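Local coordinates for protein leucine aminopeptidase (Parabacteroides distasonis, PDB 3TC8) that binds zinc and probably acts as an M28-family exopeptidase with aminopeptidase or glutaminyl-peptide cyclotransferase-like activity, at residues G38-N43 / A101-R106; R106-H111 / G162-V167; H118-D123 / H281-N286; S130-L135 / I153-A158; L198-G203 / D264-D269. All blocks are in the same frame, centred on the assembly; numbering follows the deposited sequence. Where two conformers were deposited one is given.

Contact 1 of 5, residues G38-N43 / A101-R106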
# COMPACT_ATOMS: atom_id res chain seq x y z
N GLY A 38 1.80 2.00 17.85
CA GLY A 38 3.14 2.51 17.78
C GLY A 38 3.72 2.21 16.39
O GLY A 38 3.12 1.47 15.63
N PRO A 39 4.88 2.75 16.08
CA PRO A 39 5.45 2.50 14.73
C PRO A 39 5.64 1.00 14.47
O PRO A 39 6.20 0.28 15.30
CB PRO A 39 6.78 3.26 14.80
CG PRO A 39 6.47 4.44 15.68
CD PRO A 39 5.61 3.83 16.78
N ARG A 40 5.18 0.54 13.31
CA ARG A 40 5.27 -0.87 12.95
C ARG A 40 6.64 -1.18 12.34
O ARG A 40 6.79 -1.51 11.16
CB ARG A 40 4.13 -1.24 12.00
CG ARG A 40 2.77 -1.48 12.67
CD ARG A 40 2.03 -0.25 13.16
NE ARG A 40 1.68 0.60 12.02
CZ ARG A 40 1.80 1.93 12.00
NH1 ARG A 40 2.21 2.64 13.05
NH2 ARG A 40 1.51 2.59 10.88
N VAL A 41 7.68 -1.03 13.15
CA VAL A 41 9.04 -1.31 12.72
C VAL A 41 9.30 -2.79 12.83
O VAL A 41 9.13 -3.35 13.91
CB VAL A 41 10.06 -0.46 13.52
CG1 VAL A 41 11.48 -0.87 13.16
CG2 VAL A 41 9.82 1.04 13.36
N PRO A 42 9.78 -3.46 11.79
CA PRO A 42 10.09 -4.86 11.91
C PRO A 42 10.99 -5.13 13.11
O PRO A 42 11.92 -4.38 13.37
CB PRO A 42 10.73 -5.20 10.57
CG PRO A 42 10.13 -4.22 9.62
CD PRO A 42 9.93 -2.94 10.42
N ASN A 43 10.68 -6.23 13.80
CA ASN A 43 11.35 -6.73 15.01
C ASN A 43 10.80 -6.14 16.28
O ASN A 43 11.15 -6.60 17.34
CB ASN A 43 12.87 -6.62 14.97
CG ASN A 43 13.49 -7.42 13.85
OD1 ASN A 43 12.85 -8.25 13.25
ND2 ASN A 43 14.75 -7.15 13.57
N ALA A 101 -0.55 -3.12 -0.49
CA ALA A 101 -0.04 -1.95 0.24
C ALA A 101 1.06 -2.46 1.19
O ALA A 101 1.08 -3.63 1.50
CB ALA A 101 -1.18 -1.31 1.06
N HIS A 102 1.94 -1.55 1.59
CA HIS A 102 2.92 -1.92 2.62
C HIS A 102 2.38 -1.55 3.99
O HIS A 102 1.70 -0.53 4.16
CB HIS A 102 4.30 -1.29 2.38
CG HIS A 102 4.51 0.09 2.88
ND1 HIS A 102 5.09 0.32 4.11
CD2 HIS A 102 4.27 1.31 2.35
CE1 HIS A 102 5.15 1.61 4.34
NE2 HIS A 102 4.70 2.24 3.28
N TRP A 103 2.72 -2.35 5.00
CA TRP A 103 2.20 -2.15 6.36
C TRP A 103 3.23 -1.75 7.40
O TRP A 103 2.86 -1.34 8.50
CB TRP A 103 1.37 -3.34 6.85
CG TRP A 103 2.11 -4.58 7.20
CD1 TRP A 103 2.47 -5.57 6.35
CD2 TRP A 103 2.48 -5.02 8.50
NE1 TRP A 103 3.06 -6.59 7.05
CE2 TRP A 103 3.05 -6.30 8.38
CE3 TRP A 103 2.38 -4.45 9.78
CZ2 TRP A 103 3.53 -6.98 9.49
CZ3 TRP A 103 2.82 -5.15 10.87
CH2 TRP A 103 3.37 -6.40 10.72
N ASP A 104 4.52 -1.92 7.11
CA ASP A 104 5.57 -1.48 8.01
C ASP A 104 5.66 0.03 8.07
O ASP A 104 5.23 0.75 7.15
CB ASP A 104 6.91 -2.07 7.60
CG ASP A 104 7.37 -1.63 6.21
OD1 ASP A 104 6.57 -1.75 5.26
OD2 ASP A 104 8.54 -1.19 6.10
N SER A 105 6.30 0.49 9.14
CA SER A 105 6.66 1.89 9.31
C SER A 105 8.17 2.04 9.27
O SER A 105 8.92 1.24 9.82
CB SER A 105 6.20 2.38 10.73
OG SER A 105 4.84 2.16 10.95
N ARG A 106 8.63 3.11 8.65
CA ARG A 106 10.06 3.39 8.56
C ARG A 106 10.66 3.61 9.95
O ARG A 106 10.12 4.39 10.74
CB ARG A 106 10.27 4.60 7.66
CG ARG A 106 11.73 4.97 7.40
CD ARG A 106 11.90 5.56 6.03
NE ARG A 106 13.26 6.00 5.72
CZ ARG A 106 14.21 5.17 5.30
NH1 ARG A 106 14.03 3.88 5.30
NH2 ARG A 106 15.42 5.62 4.99
O HOH W 1 0.75 0.07 9.44
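Pro-39 opens the contact with a light touch, its CB 4.2 Å from CB of Ser-105. Arg-40 N gives a hydrogen bond of 2.9 Å to Ser-105 OG, and Arg-40 O takes one of 2.9 Å from Ser-105 N, nearly straight at 173°, so a single serine holds both sides. Bent at chi2 (73°) and chi3 (64°), the arginine chain folds back until Ser-105 OG sits over the centre of one guanidinium face. Arg-40 is the centre of an inverse gamma turn, in the loop between helices 24-36 and 45-60, packed on the loop that leaves strand 96-102 for the zinc site. Its long chain ends in several N-H groups, which suits this place: NH1 bonds Gly-38 O at 3.0 Å and donates to the backbone O of Asp-123, while NE holds a water that donates to Trp-103 O. A methionine in its place would probably leave both carbonyls and this water without their donors, setting the loop freer to shift. Arg-40 CG meets the edge of the Trp-103 ring at CZ3, 4.1 Å away. Val-41 brings CG2 to 3.7 Å from Ser-105 O, and Pro-42 rests CD against CB of Asp-104.

Contact 2 of 5, residues R106-H111 / G162-V167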
# COMPACT_ATOMS: atom_id res chain seq x y z
N ARG A 106 8.63 3.11 8.65
CA ARG A 106 10.06 3.39 8.56
C ARG A 106 10.66 3.61 9.95
O ARG A 106 10.12 4.39 10.74
CB ARG A 106 10.27 4.60 7.66
CG ARG A 106 11.73 4.97 7.40
CD ARG A 106 11.90 5.56 6.03
NE ARG A 106 13.26 6.00 5.72
CZ ARG A 106 14.21 5.17 5.30
NH1 ARG A 106 14.03 3.88 5.30
NH2 ARG A 106 15.42 5.62 4.99
N PRO A 107 11.85 3.09 10.19
CA PRO A 107 12.51 3.27 11.50
C PRO A 107 13.24 4.61 11.67
O PRO A 107 13.81 4.84 12.72
CB PRO A 107 13.48 2.12 11.56
CG PRO A 107 13.83 1.84 10.13
CD PRO A 107 12.51 2.00 9.43
N TYR A 108 13.21 5.41 10.64
CA TYR A 108 13.91 6.67 10.55
C TYR A 108 12.95 7.76 10.10
O TYR A 108 11.92 7.50 9.49
CB TYR A 108 15.06 6.61 9.53
CG TYR A 108 15.93 5.40 9.60
CD1 TYR A 108 16.58 5.03 10.77
CD2 TYR A 108 16.06 4.56 8.51
CE1 TYR A 108 17.37 3.90 10.82
CE2 TYR A 108 16.84 3.39 8.55
CZ TYR A 108 17.47 3.08 9.72
OH TYR A 108 18.27 1.96 9.74
N SER A 109 13.30 8.99 10.42
CA SER A 109 12.63 10.19 9.90
C SER A 109 13.68 11.03 9.18
O SER A 109 14.00 12.14 9.57
CB SER A 109 11.94 10.96 11.01
OG SER A 109 11.03 10.13 11.70
N ASP A 110 14.25 10.43 8.11
CA ASP A 110 15.50 10.92 7.55
C ASP A 110 15.37 12.14 6.67
O ASP A 110 16.38 12.69 6.29
CB ASP A 110 16.28 9.79 6.87
CG ASP A 110 15.48 8.95 5.86
OD1 ASP A 110 14.29 8.64 6.10
OD2 ASP A 110 16.11 8.53 4.84
N HIS A 111 14.14 12.59 6.45
CA HIS A 111 13.88 13.86 5.81
C HIS A 111 13.37 14.92 6.79
O HIS A 111 13.01 16.04 6.40
CB HIS A 111 12.94 13.72 4.63
CG HIS A 111 13.59 13.06 3.47
ND1 HIS A 111 14.13 13.78 2.44
CD2 HIS A 111 13.85 11.77 3.20
CE1 HIS A 111 14.71 12.95 1.59
NE2 HIS A 111 14.51 11.71 1.99
N GLY A 162 14.73 1.01 3.67
CA GLY A 162 15.83 1.24 2.76
C GLY A 162 16.82 2.24 3.30
O GLY A 162 16.59 2.92 4.31
N THR A 163 17.96 2.31 2.63
CA THR A 163 19.09 3.14 3.05
C THR A 163 18.62 4.56 3.37
O THR A 163 18.02 5.22 2.50
CB THR A 163 20.15 3.22 1.94
OG1 THR A 163 20.52 1.89 1.58
CG2 THR A 163 21.36 4.03 2.40
N PRO A 164 18.95 5.09 4.56
CA PRO A 164 18.53 6.46 4.87
C PRO A 164 19.50 7.51 4.33
O PRO A 164 20.66 7.23 4.00
CB PRO A 164 18.49 6.46 6.39
CG PRO A 164 19.51 5.47 6.77
CD PRO A 164 19.47 4.40 5.74
N GLU A 165 19.03 8.74 4.34
CA GLU A 165 19.79 9.85 3.80
C GLU A 165 21.14 10.03 4.47
O GLU A 165 22.07 10.48 3.84
CB GLU A 165 19.01 11.15 3.93
CG GLU A 165 17.74 11.18 3.09
CD GLU A 165 18.02 11.13 1.60
OE1 GLU A 165 18.46 12.14 1.09
OE2 GLU A 165 17.81 10.07 0.96
N PHE A 166 21.25 9.64 5.75
CA PHE A 166 22.48 9.86 6.51
C PHE A 166 23.47 8.72 6.36
O PHE A 166 24.55 8.79 6.97
CB PHE A 166 22.13 10.13 8.00
CG PHE A 166 21.29 9.07 8.65
CD1 PHE A 166 21.83 7.90 9.12
CD2 PHE A 166 19.93 9.26 8.84
CE1 PHE A 166 21.06 6.94 9.73
CE2 PHE A 166 19.14 8.30 9.45
CZ PHE A 166 19.69 7.12 9.91
N VAL A 167 23.17 7.70 5.57
CA VAL A 167 24.12 6.62 5.28
C VAL A 167 24.65 6.80 3.88
O VAL A 167 23.91 6.90 2.92
CB VAL A 167 23.42 5.24 5.43
CG1 VAL A 167 24.21 4.09 4.82
CG2 VAL A 167 23.12 4.95 6.92
O HOH W 2 15.26 9.23 0.61
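The carbonyl oxygen of Gly-162 is gripped end-on by the guanidinium of Arg-106: NH1 lies 2.9 Å and NH2 3.0 Å from Gly-162 O, both coming from the same face of the carbonyl. Arg-106 CG lies opposite the backbone N (chi1 -176°), which carries the guanidinium out to this oxygen. On another edge NE and NH2 hold Asp-110 side-on, with NE to OD1 at 2.9 Å in a salt bridge. Asp-110 OD2 accepts from NH2 and, through its anti lone pair, from Glu-165 N at 3.0 Å. An aspartate suits the place because its two oxygens meet NE and NH2 together while OD2 still takes the type I turn of Pro-164 to Val-167. Tyr-108 covers one guanidinium face with CD2. On its own ring, Pro-164 CG makes a CH-pi contact 4.2 Å from the centroid, and Phe-166 brings its edge to the same face in a T-shaped pair, planes at 84°. Farther out, a water bonded to His-111 NE2 donates to Glu-165 OE2, 2.7 Å from its oxygen. Arg-106 NH1 also binds Asp-160 O, and its chain packs on His-281, both zinc ligands. This buried arginine-aspartate pair ties together two loops beside the zinc site of an M28-type exopeptidase.

Contact 3 of 5, residues H118-D123 / H281-N286. With EDO (1,2-ethanediol), chain E.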
# COMPACT_ATOMS: atom_id res chain seq x y z
N HIS A 118 16.26 12.35 12.94
CA HIS A 118 16.52 11.52 11.78
C HIS A 118 16.50 10.04 12.07
O HIS A 118 16.12 9.25 11.19
CB HIS A 118 17.87 11.87 11.18
CG HIS A 118 17.87 13.17 10.45
ND1 HIS A 118 19.03 13.77 10.00
CD2 HIS A 118 16.84 14.00 10.13
CE1 HIS A 118 18.70 14.90 9.38
NE2 HIS A 118 17.37 15.05 9.43
N ARG A 119 16.86 9.65 13.30
CA ARG A 119 16.99 8.27 13.66
C ARG A 119 15.80 7.76 14.48
O ARG A 119 15.90 6.68 15.09
CB ARG A 119 18.33 8.05 14.38
CG ARG A 119 19.48 8.20 13.43
CD ARG A 119 20.83 8.37 14.13
NE ARG A 119 21.93 8.65 13.19
CZ ARG A 119 22.13 9.81 12.57
NH1 ARG A 119 21.41 10.88 12.83
NH2 ARG A 119 23.12 9.92 11.66
N THR A 120 14.69 8.50 14.44
CA THR A 120 13.48 8.15 15.19
C THR A 120 12.41 7.57 14.27
O THR A 120 12.12 8.14 13.23
CB THR A 120 12.92 9.40 15.85
OG1 THR A 120 13.92 9.95 16.72
CG2 THR A 120 11.68 9.11 16.69
N PRO A 121 11.82 6.43 14.61
CA PRO A 121 10.72 5.89 13.80
C PRO A 121 9.57 6.83 13.68
O PRO A 121 9.26 7.63 14.58
CB PRO A 121 10.28 4.63 14.57
CG PRO A 121 11.54 4.21 15.29
CD PRO A 121 12.16 5.53 15.73
N LEU A 122 8.92 6.79 12.53
CA LEU A 122 7.73 7.62 12.30
C LEU A 122 6.46 6.78 12.44
O LEU A 122 6.46 5.56 12.35
CB LEU A 122 7.86 8.36 10.99
CG LEU A 122 8.25 7.59 9.71
CD1 LEU A 122 7.07 6.74 9.17
CD2 LEU A 122 8.79 8.53 8.65
N ASP A 123 5.35 7.48 12.66
CA ASP A 123 4.06 6.81 12.85
C ASP A 123 3.62 6.13 11.57
O ASP A 123 2.87 5.15 11.62
CB ASP A 123 3.00 7.79 13.29
CG ASP A 123 3.02 8.07 14.78
OD1 ASP A 123 3.64 7.32 15.57
OD2 ASP A 123 2.31 9.06 15.17
N HIS A 281 8.55 10.89 5.28
CA HIS A 281 9.80 10.52 5.96
C HIS A 281 10.24 11.57 7.00
O HIS A 281 11.43 11.80 7.24
CB HIS A 281 10.90 10.11 4.96
CG HIS A 281 10.62 8.78 4.36
ND1 HIS A 281 11.51 8.10 3.57
CD2 HIS A 281 9.51 7.98 4.46
CE1 HIS A 281 10.96 6.95 3.19
NE2 HIS A 281 9.76 6.84 3.73
N THR A 282 9.24 12.18 7.60
CA THR A 282 9.41 13.06 8.75
C THR A 282 8.51 12.63 9.89
O THR A 282 7.58 11.82 9.72
CB THR A 282 9.01 14.53 8.42
OG1 THR A 282 7.58 14.70 8.48
CG2 THR A 282 9.56 15.05 7.10
N GLN A 283 8.75 13.20 11.07
CA GLN A 283 7.89 12.96 12.21
C GLN A 283 6.46 13.39 12.03
O GLN A 283 5.58 12.86 12.74
CB GLN A 283 8.47 13.66 13.44
CG GLN A 283 9.71 12.93 14.01
CD GLN A 283 9.34 11.66 14.71
OE1 GLN A 283 8.81 11.73 15.83
NE2 GLN A 283 9.59 10.51 14.09
N LYS A 284 6.20 14.25 11.06
CA LYS A 284 4.84 14.70 10.80
C LYS A 284 4.01 13.78 9.92
O LYS A 284 2.86 14.10 9.65
CB LYS A 284 4.87 16.10 10.20
CG LYS A 284 5.18 17.15 11.22
CD LYS A 284 5.06 18.54 10.67
CE LYS A 284 5.29 19.64 11.71
NZ LYS A 284 5.49 20.97 11.02
N ASP A 285 4.50 12.58 9.60
CA ASP A 285 3.65 11.56 8.98
C ASP A 285 2.85 10.84 10.08
O ASP A 285 3.08 9.67 10.43
CB ASP A 285 4.45 10.58 8.13
CG ASP A 285 3.54 9.62 7.37
OD1 ASP A 285 2.30 9.82 7.42
OD2 ASP A 285 4.04 8.63 6.82
N ASN A 286 1.85 11.58 10.54
CA ASN A 286 1.04 11.19 11.67
C ASN A 286 -0.46 11.37 11.32
O ASN A 286 -0.82 11.68 10.19
CB ASN A 286 1.48 11.96 12.94
CG ASN A 286 1.28 13.41 12.83
OD1 ASN A 286 0.43 13.88 12.09
ND2 ASN A 286 2.08 14.17 13.57
C1 EDO E . 23.73 13.83 10.40
O1 EDO E . 24.18 12.50 10.73
C2 EDO E . 22.40 14.13 11.07
O2 EDO E . 21.51 13.02 10.94
O HOH W 3 5.60 10.17 13.60
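Leu-122 CD2 packs 3.5 Å from CA of His-281, a zinc ligand. It also lies 3.7 Å from Thr-282 O. The leucine puts its CG between the backbone N and the carbonyl carbon (chi1 50°), which turns the branched apolar end toward the backbone of His-281 and Thr-282. Next outward, Gln-283 NE2 donates to Pro-121 O at 2.9 Å, the acceptor lying in the amide plane while the donor stands above the carbonyl plane. The same nitrogen also bonds Ser-109. Asp-123 CB lies 3.4 Å from Asp-285 O, and a water links Asp-123 N to Gln-283 O. The type I turn from Thr-282 to Asp-285 is braced by an ST turn, in which Thr-282 OG1 accepts from Lys-284 N at 3.0 Å; OG1 also bonds Tyr-279 O. Asp-285 uses its two carboxylate oxygens to bind the backbone N of Asp-126 and of Asp-127. At the far end, Arg-119 NH1 and His-118 ND1 both bond O2 of a 1,2-ethanediol, probably from the crystallisation liquor, and Arg-119 NH2 bonds its O1. In this M28 metal site segment 281-286 carries the histidine ligand, which binds zinc with Asp-127 and Asp-160, and 118-123 packs behind it.

Contact 4 of 5, residues S130-L135 / I153-A158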
# COMPACT_ATOMS: atom_id res chain seq x y z
N SER A 130 -2.35 4.36 5.52
CA SER A 130 -3.47 4.75 4.64
C SER A 130 -3.82 3.64 3.66
O SER A 130 -5.00 3.32 3.50
CB SER A 130 -3.16 6.03 3.89
OG SER A 130 -2.10 5.85 2.96
N GLY A 131 -2.84 3.06 2.99
CA GLY A 131 -3.13 2.04 2.01
C GLY A 131 -3.73 0.80 2.64
O GLY A 131 -4.67 0.22 2.12
N VAL A 132 -3.18 0.43 3.79
CA VAL A 132 -3.69 -0.74 4.51
C VAL A 132 -5.12 -0.48 5.02
O VAL A 132 -5.97 -1.34 4.93
CB VAL A 132 -2.77 -1.12 5.68
CG1 VAL A 132 -3.35 -2.18 6.55
CG2 VAL A 132 -1.39 -1.55 5.13
N GLY A 133 -5.37 0.73 5.53
CA GLY A 133 -6.72 1.02 6.04
C GLY A 133 -7.75 1.06 4.93
O GLY A 133 -8.87 0.56 5.12
N ALA A 134 -7.40 1.64 3.78
CA ALA A 134 -8.27 1.62 2.63
C ALA A 134 -8.54 0.18 2.19
O ALA A 134 -9.68 -0.20 1.89
CB ALA A 134 -7.76 2.46 1.51
N LEU A 135 -7.49 -0.64 2.12
CA LEU A 135 -7.67 -2.03 1.73
C LEU A 135 -8.46 -2.83 2.74
O LEU A 135 -9.22 -3.73 2.34
CB LEU A 135 -6.33 -2.71 1.47
CG LEU A 135 -5.61 -2.27 0.20
CD1 LEU A 135 -4.31 -3.04 -0.01
CD2 LEU A 135 -6.47 -2.37 -1.07
N ILE A 153 -5.81 -9.61 -1.25
CA ILE A 153 -5.37 -8.42 -0.51
C ILE A 153 -4.00 -8.80 0.05
O ILE A 153 -3.94 -9.77 0.83
CB ILE A 153 -6.32 -8.07 0.61
CG1 ILE A 153 -7.79 -7.91 0.18
CG2 ILE A 153 -5.80 -6.92 1.42
CD1 ILE A 153 -8.04 -6.72 -0.66
N ILE A 154 -2.98 -8.05 -0.25
CA ILE A 154 -1.65 -8.32 0.33
C ILE A 154 -1.10 -7.07 1.01
O ILE A 154 -1.01 -6.02 0.43
CB ILE A 154 -0.61 -8.88 -0.66
CG1 ILE A 154 -1.19 -10.13 -1.34
CG2 ILE A 154 0.69 -9.16 0.11
CD1 ILE A 154 -0.19 -10.89 -2.25
N PHE A 155 -0.75 -7.29 2.30
CA PHE A 155 0.00 -6.32 3.06
C PHE A 155 1.47 -6.79 3.08
O PHE A 155 1.80 -7.77 3.73
CB PHE A 155 -0.56 -6.16 4.46
CG PHE A 155 -2.06 -5.88 4.51
CD1 PHE A 155 -2.68 -5.07 3.59
CD2 PHE A 155 -2.80 -6.43 5.53
CE1 PHE A 155 -4.05 -4.84 3.69
CE2 PHE A 155 -4.18 -6.16 5.65
CZ PHE A 155 -4.77 -5.35 4.70
N PHE A 156 2.30 -6.06 2.34
CA PHE A 156 3.73 -6.38 2.23
C PHE A 156 4.51 -5.68 3.35
O PHE A 156 4.28 -4.54 3.68
CB PHE A 156 4.26 -5.95 0.87
CG PHE A 156 3.79 -6.82 -0.26
CD1 PHE A 156 4.23 -8.11 -0.38
CD2 PHE A 156 2.95 -6.32 -1.26
CE1 PHE A 156 3.84 -8.90 -1.42
CE2 PHE A 156 2.57 -7.15 -2.31
CZ PHE A 156 3.04 -8.41 -2.41
N ASP A 157 5.45 -6.43 3.88
CA ASP A 157 6.30 -5.95 4.96
C ASP A 157 7.62 -5.43 4.45
O ASP A 157 8.00 -5.61 3.29
CB ASP A 157 6.57 -7.11 5.95
CG ASP A 157 6.97 -6.70 7.34
OD1 ASP A 157 7.02 -5.49 7.65
OD2 ASP A 157 7.13 -7.63 8.16
N ALA A 158 8.28 -4.70 5.32
CA ALA A 158 9.67 -4.30 5.13
C ALA A 158 9.85 -3.54 3.81
O ALA A 158 10.89 -3.67 3.16
CB ALA A 158 10.59 -5.48 5.25
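Val-132 and Leu-135 of helix 125-144 meet the ring of Phe-155 on strand 150-156, a helix-on-sheet packing of the alpha/beta fold shared by the zinc exopeptidases. The helix runs nearly antiparallel to the strand, at 159°, with the short axes 9.7 Å apart at closest approach, a spacing that large apolar side chains bridge. The tight part lies at the aromatic ring. Val-132 CG1 stands over the centre of one face, 4.0 Å from the centroid and 12° off the ring normal, a CH-pi contact in which one methyl of a beta-branched side chain fits a flat surface. Leu-135 comes at the edge, its CB lying 3.8 Å from Phe-155 CE1 close to the ring plane, and the leucine and phenylalanine side chains run antiparallel alongside each other. Phe-155 has CG anti to its carbonyl carbon (chi1 -53°), which swings the ring toward the helix although the bond from CA does not aim there. An alanine at this position would probably open a gap beneath Val-132 and leave Leu-135 without the ring edge it packs on. Elsewhere the contact is looser: Leu-135 CD1 comes only to 4.5 Å from Ile-154 O, and Ile-154 itself directs its side chain away, onto helix 177-184 on the other side of the sheet. No solvent side exists here, since every touching residue is buried, with Trp-103 covering both Val-132 and Phe-155. On the looser side, Leu-135 CB lies 4.2 Å from the methyl CG2 of Ile-153.

Contact 5 of 5, residues L198-G203 / D264-D269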
# COMPACT_ATOMS: atom_id res chain seq x y z
N LEU A 198 -1.61 -1.11 -6.32
CA LEU A 198 -0.95 -0.71 -5.09
C LEU A 198 -1.53 0.62 -4.62
O LEU A 198 -1.64 1.55 -5.40
CB LEU A 198 0.54 -0.55 -5.37
CG LEU A 198 1.40 0.09 -4.28
CD1 LEU A 198 1.36 -0.69 -2.97
CD2 LEU A 198 2.83 0.21 -4.75
N LEU A 199 -1.85 0.71 -3.34
CA LEU A 199 -2.22 1.95 -2.70
C LEU A 199 -1.06 2.32 -1.77
O LEU A 199 -0.71 1.54 -0.87
CB LEU A 199 -3.48 1.80 -1.87
CG LEU A 199 -4.74 1.26 -2.60
CD1 LEU A 199 -5.93 1.24 -1.65
CD2 LEU A 199 -4.98 2.06 -3.85
N ASP A 200 -0.55 3.52 -1.91
CA ASP A 200 0.54 4.01 -1.05
C ASP A 200 0.33 5.50 -0.82
O ASP A 200 0.23 6.22 -1.79
CB ASP A 200 1.88 3.71 -1.73
CG ASP A 200 3.09 3.96 -0.86
OD1 ASP A 200 2.97 4.22 0.34
OD2 ASP A 200 4.26 3.84 -1.37
N MSE A 201 0.22 5.94 0.42
CA MSE A 201 -0.01 7.36 0.69
C MSE A 201 -1.26 7.90 -0.01
O MSE A 201 -1.20 8.81 -0.84
CB MSE A 201 1.25 8.23 0.38
CG MSE A 201 2.44 7.85 1.28
SE MSE A 201 3.95 8.93 1.11
CE MSE A 201 3.49 10.17 2.28
N VAL A 202 -2.36 7.26 0.34
CA VAL A 202 -3.68 7.55 -0.19
C VAL A 202 -4.62 8.18 0.84
O VAL A 202 -5.83 8.18 0.66
CB VAL A 202 -4.33 6.31 -0.83
CG1 VAL A 202 -3.54 5.87 -2.06
CG2 VAL A 202 -4.54 5.22 0.17
N GLY A 203 -4.05 8.74 1.92
CA GLY A 203 -4.85 9.34 2.95
C GLY A 203 -4.70 10.81 3.18
O GLY A 203 -5.47 11.39 3.97
N ASP A 264 0.41 2.01 -9.35
CA ASP A 264 0.55 2.65 -8.04
C ASP A 264 -0.32 3.86 -7.96
O ASP A 264 -0.16 4.76 -8.81
CB ASP A 264 2.03 3.02 -7.82
CG ASP A 264 2.39 3.34 -6.40
OD1 ASP A 264 1.56 3.35 -5.48
OD2 ASP A 264 3.64 3.62 -6.20
N ILE A 265 -1.23 3.89 -6.99
CA ILE A 265 -2.03 5.05 -6.66
C ILE A 265 -1.35 5.66 -5.44
O ILE A 265 -1.36 5.06 -4.35
CB ILE A 265 -3.50 4.67 -6.34
CG1 ILE A 265 -4.14 3.90 -7.50
CG2 ILE A 265 -4.30 5.91 -5.96
CD1 ILE A 265 -5.54 3.44 -7.28
N ILE A 266 -0.75 6.83 -5.62
CA ILE A 266 0.16 7.43 -4.65
C ILE A 266 0.16 8.92 -4.78
O ILE A 266 0.21 9.46 -5.89
CB ILE A 266 1.60 6.83 -4.78
CG1 ILE A 266 2.55 7.50 -3.78
CG2 ILE A 266 2.14 6.91 -6.19
CD1 ILE A 266 3.88 6.76 -3.61
N ASN A 267 0.11 9.61 -3.65
CA ASN A 267 0.20 11.07 -3.64
C ASN A 267 1.58 11.50 -4.17
O ASN A 267 2.61 11.15 -3.60
CB ASN A 267 -0.05 11.50 -2.19
CG ASN A 267 -0.23 13.01 -2.02
OD1 ASN A 267 -0.22 13.79 -3.00
ND2 ASN A 267 -0.39 13.42 -0.77
N TYR A 268 1.58 12.27 -5.26
CA TYR A 268 2.76 12.79 -5.88
C TYR A 268 2.60 14.28 -6.06
O TYR A 268 1.55 14.75 -6.50
CB TYR A 268 2.96 12.15 -7.26
CG TYR A 268 4.08 12.72 -8.09
CD1 TYR A 268 5.40 12.40 -7.82
CD2 TYR A 268 3.81 13.51 -9.20
CE1 TYR A 268 6.45 12.91 -8.61
CE2 TYR A 268 4.83 14.02 -9.99
CZ TYR A 268 6.14 13.71 -9.70
OH TYR A 268 7.18 14.19 -10.48
N ASP A 269 3.66 15.03 -5.78
CA ASP A 269 3.70 16.47 -5.98
C ASP A 269 4.78 16.83 -6.96
O ASP A 269 5.93 16.75 -6.58
CB ASP A 269 3.99 17.14 -4.67
CG ASP A 269 3.99 18.68 -4.77
OD1 ASP A 269 3.98 19.24 -5.91
OD2 ASP A 269 3.98 19.27 -3.70
O HOH W 4 -1.53 11.16 0.75
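Chi1 near 170° in Leu-198 and -165° in Asp-264 sets each CG opposite its own backbone N, and the two side chains run alongside each other in the same direction, with Leu-198 CD2 3.5 Å from Asp-264 OD1. The next pair along swings otherwise: Leu-199 and Ile-265 turn CG and CG1, respectively, away from the carbonyl carbon, and Leu-199 CD2 meets Ile-265 CD1 at 3.7 Å. These pairs lie on opposite faces of the mixed sheet, in which the neighbouring strands 195-200 and 262-266 run parallel, at 18° to each other, at its edge; the apolar face of Leu-199 is covered by helix 125-144, which suits a leucine. Ile-265 N donates to Leu-198 O at 2.9 Å, and Ile-265 O takes Asp-200 N at 3.0 Å, so one isoleucine spans two residues of its neighbour, as in parallel pairing. On the face of Leu-198 and Asp-264, Asp-200 brings OD2 to 3.7 Å from Ile-266 CD1, and its carboxylate lies near those of Asp-264 and Asp-249. Farther along the chain, Met-201, modelled as selenomethionine, offers its O to Asn-267 N at 3.2 Å, while Val-202 CG1 packs 4.0 Å from Ile-265 CG2.

Contacts 4 and 5 belong to the buried core and hold the same central sheet, contact 4 by hydrocarbon packing of helix 125-144, contact 5 by backbone pairing of strands combined with apolar packing and acidic side chains; they meet where Leu-135 packs on Leu-199. Contact 1, also buried, takes over at the end of strand 96-102, where polar bonds replace pure packing. Contacts 2 and 3 are partly buried and lie farther from the chain centre, joining loops through charged groups, amides and waters. Contacts 1 and 2 share Arg-106, whose chain touches His-281 of contact 3, while Ser-109 ties contacts 2 and 3, so polar bonding dominates in the loops round the zinc.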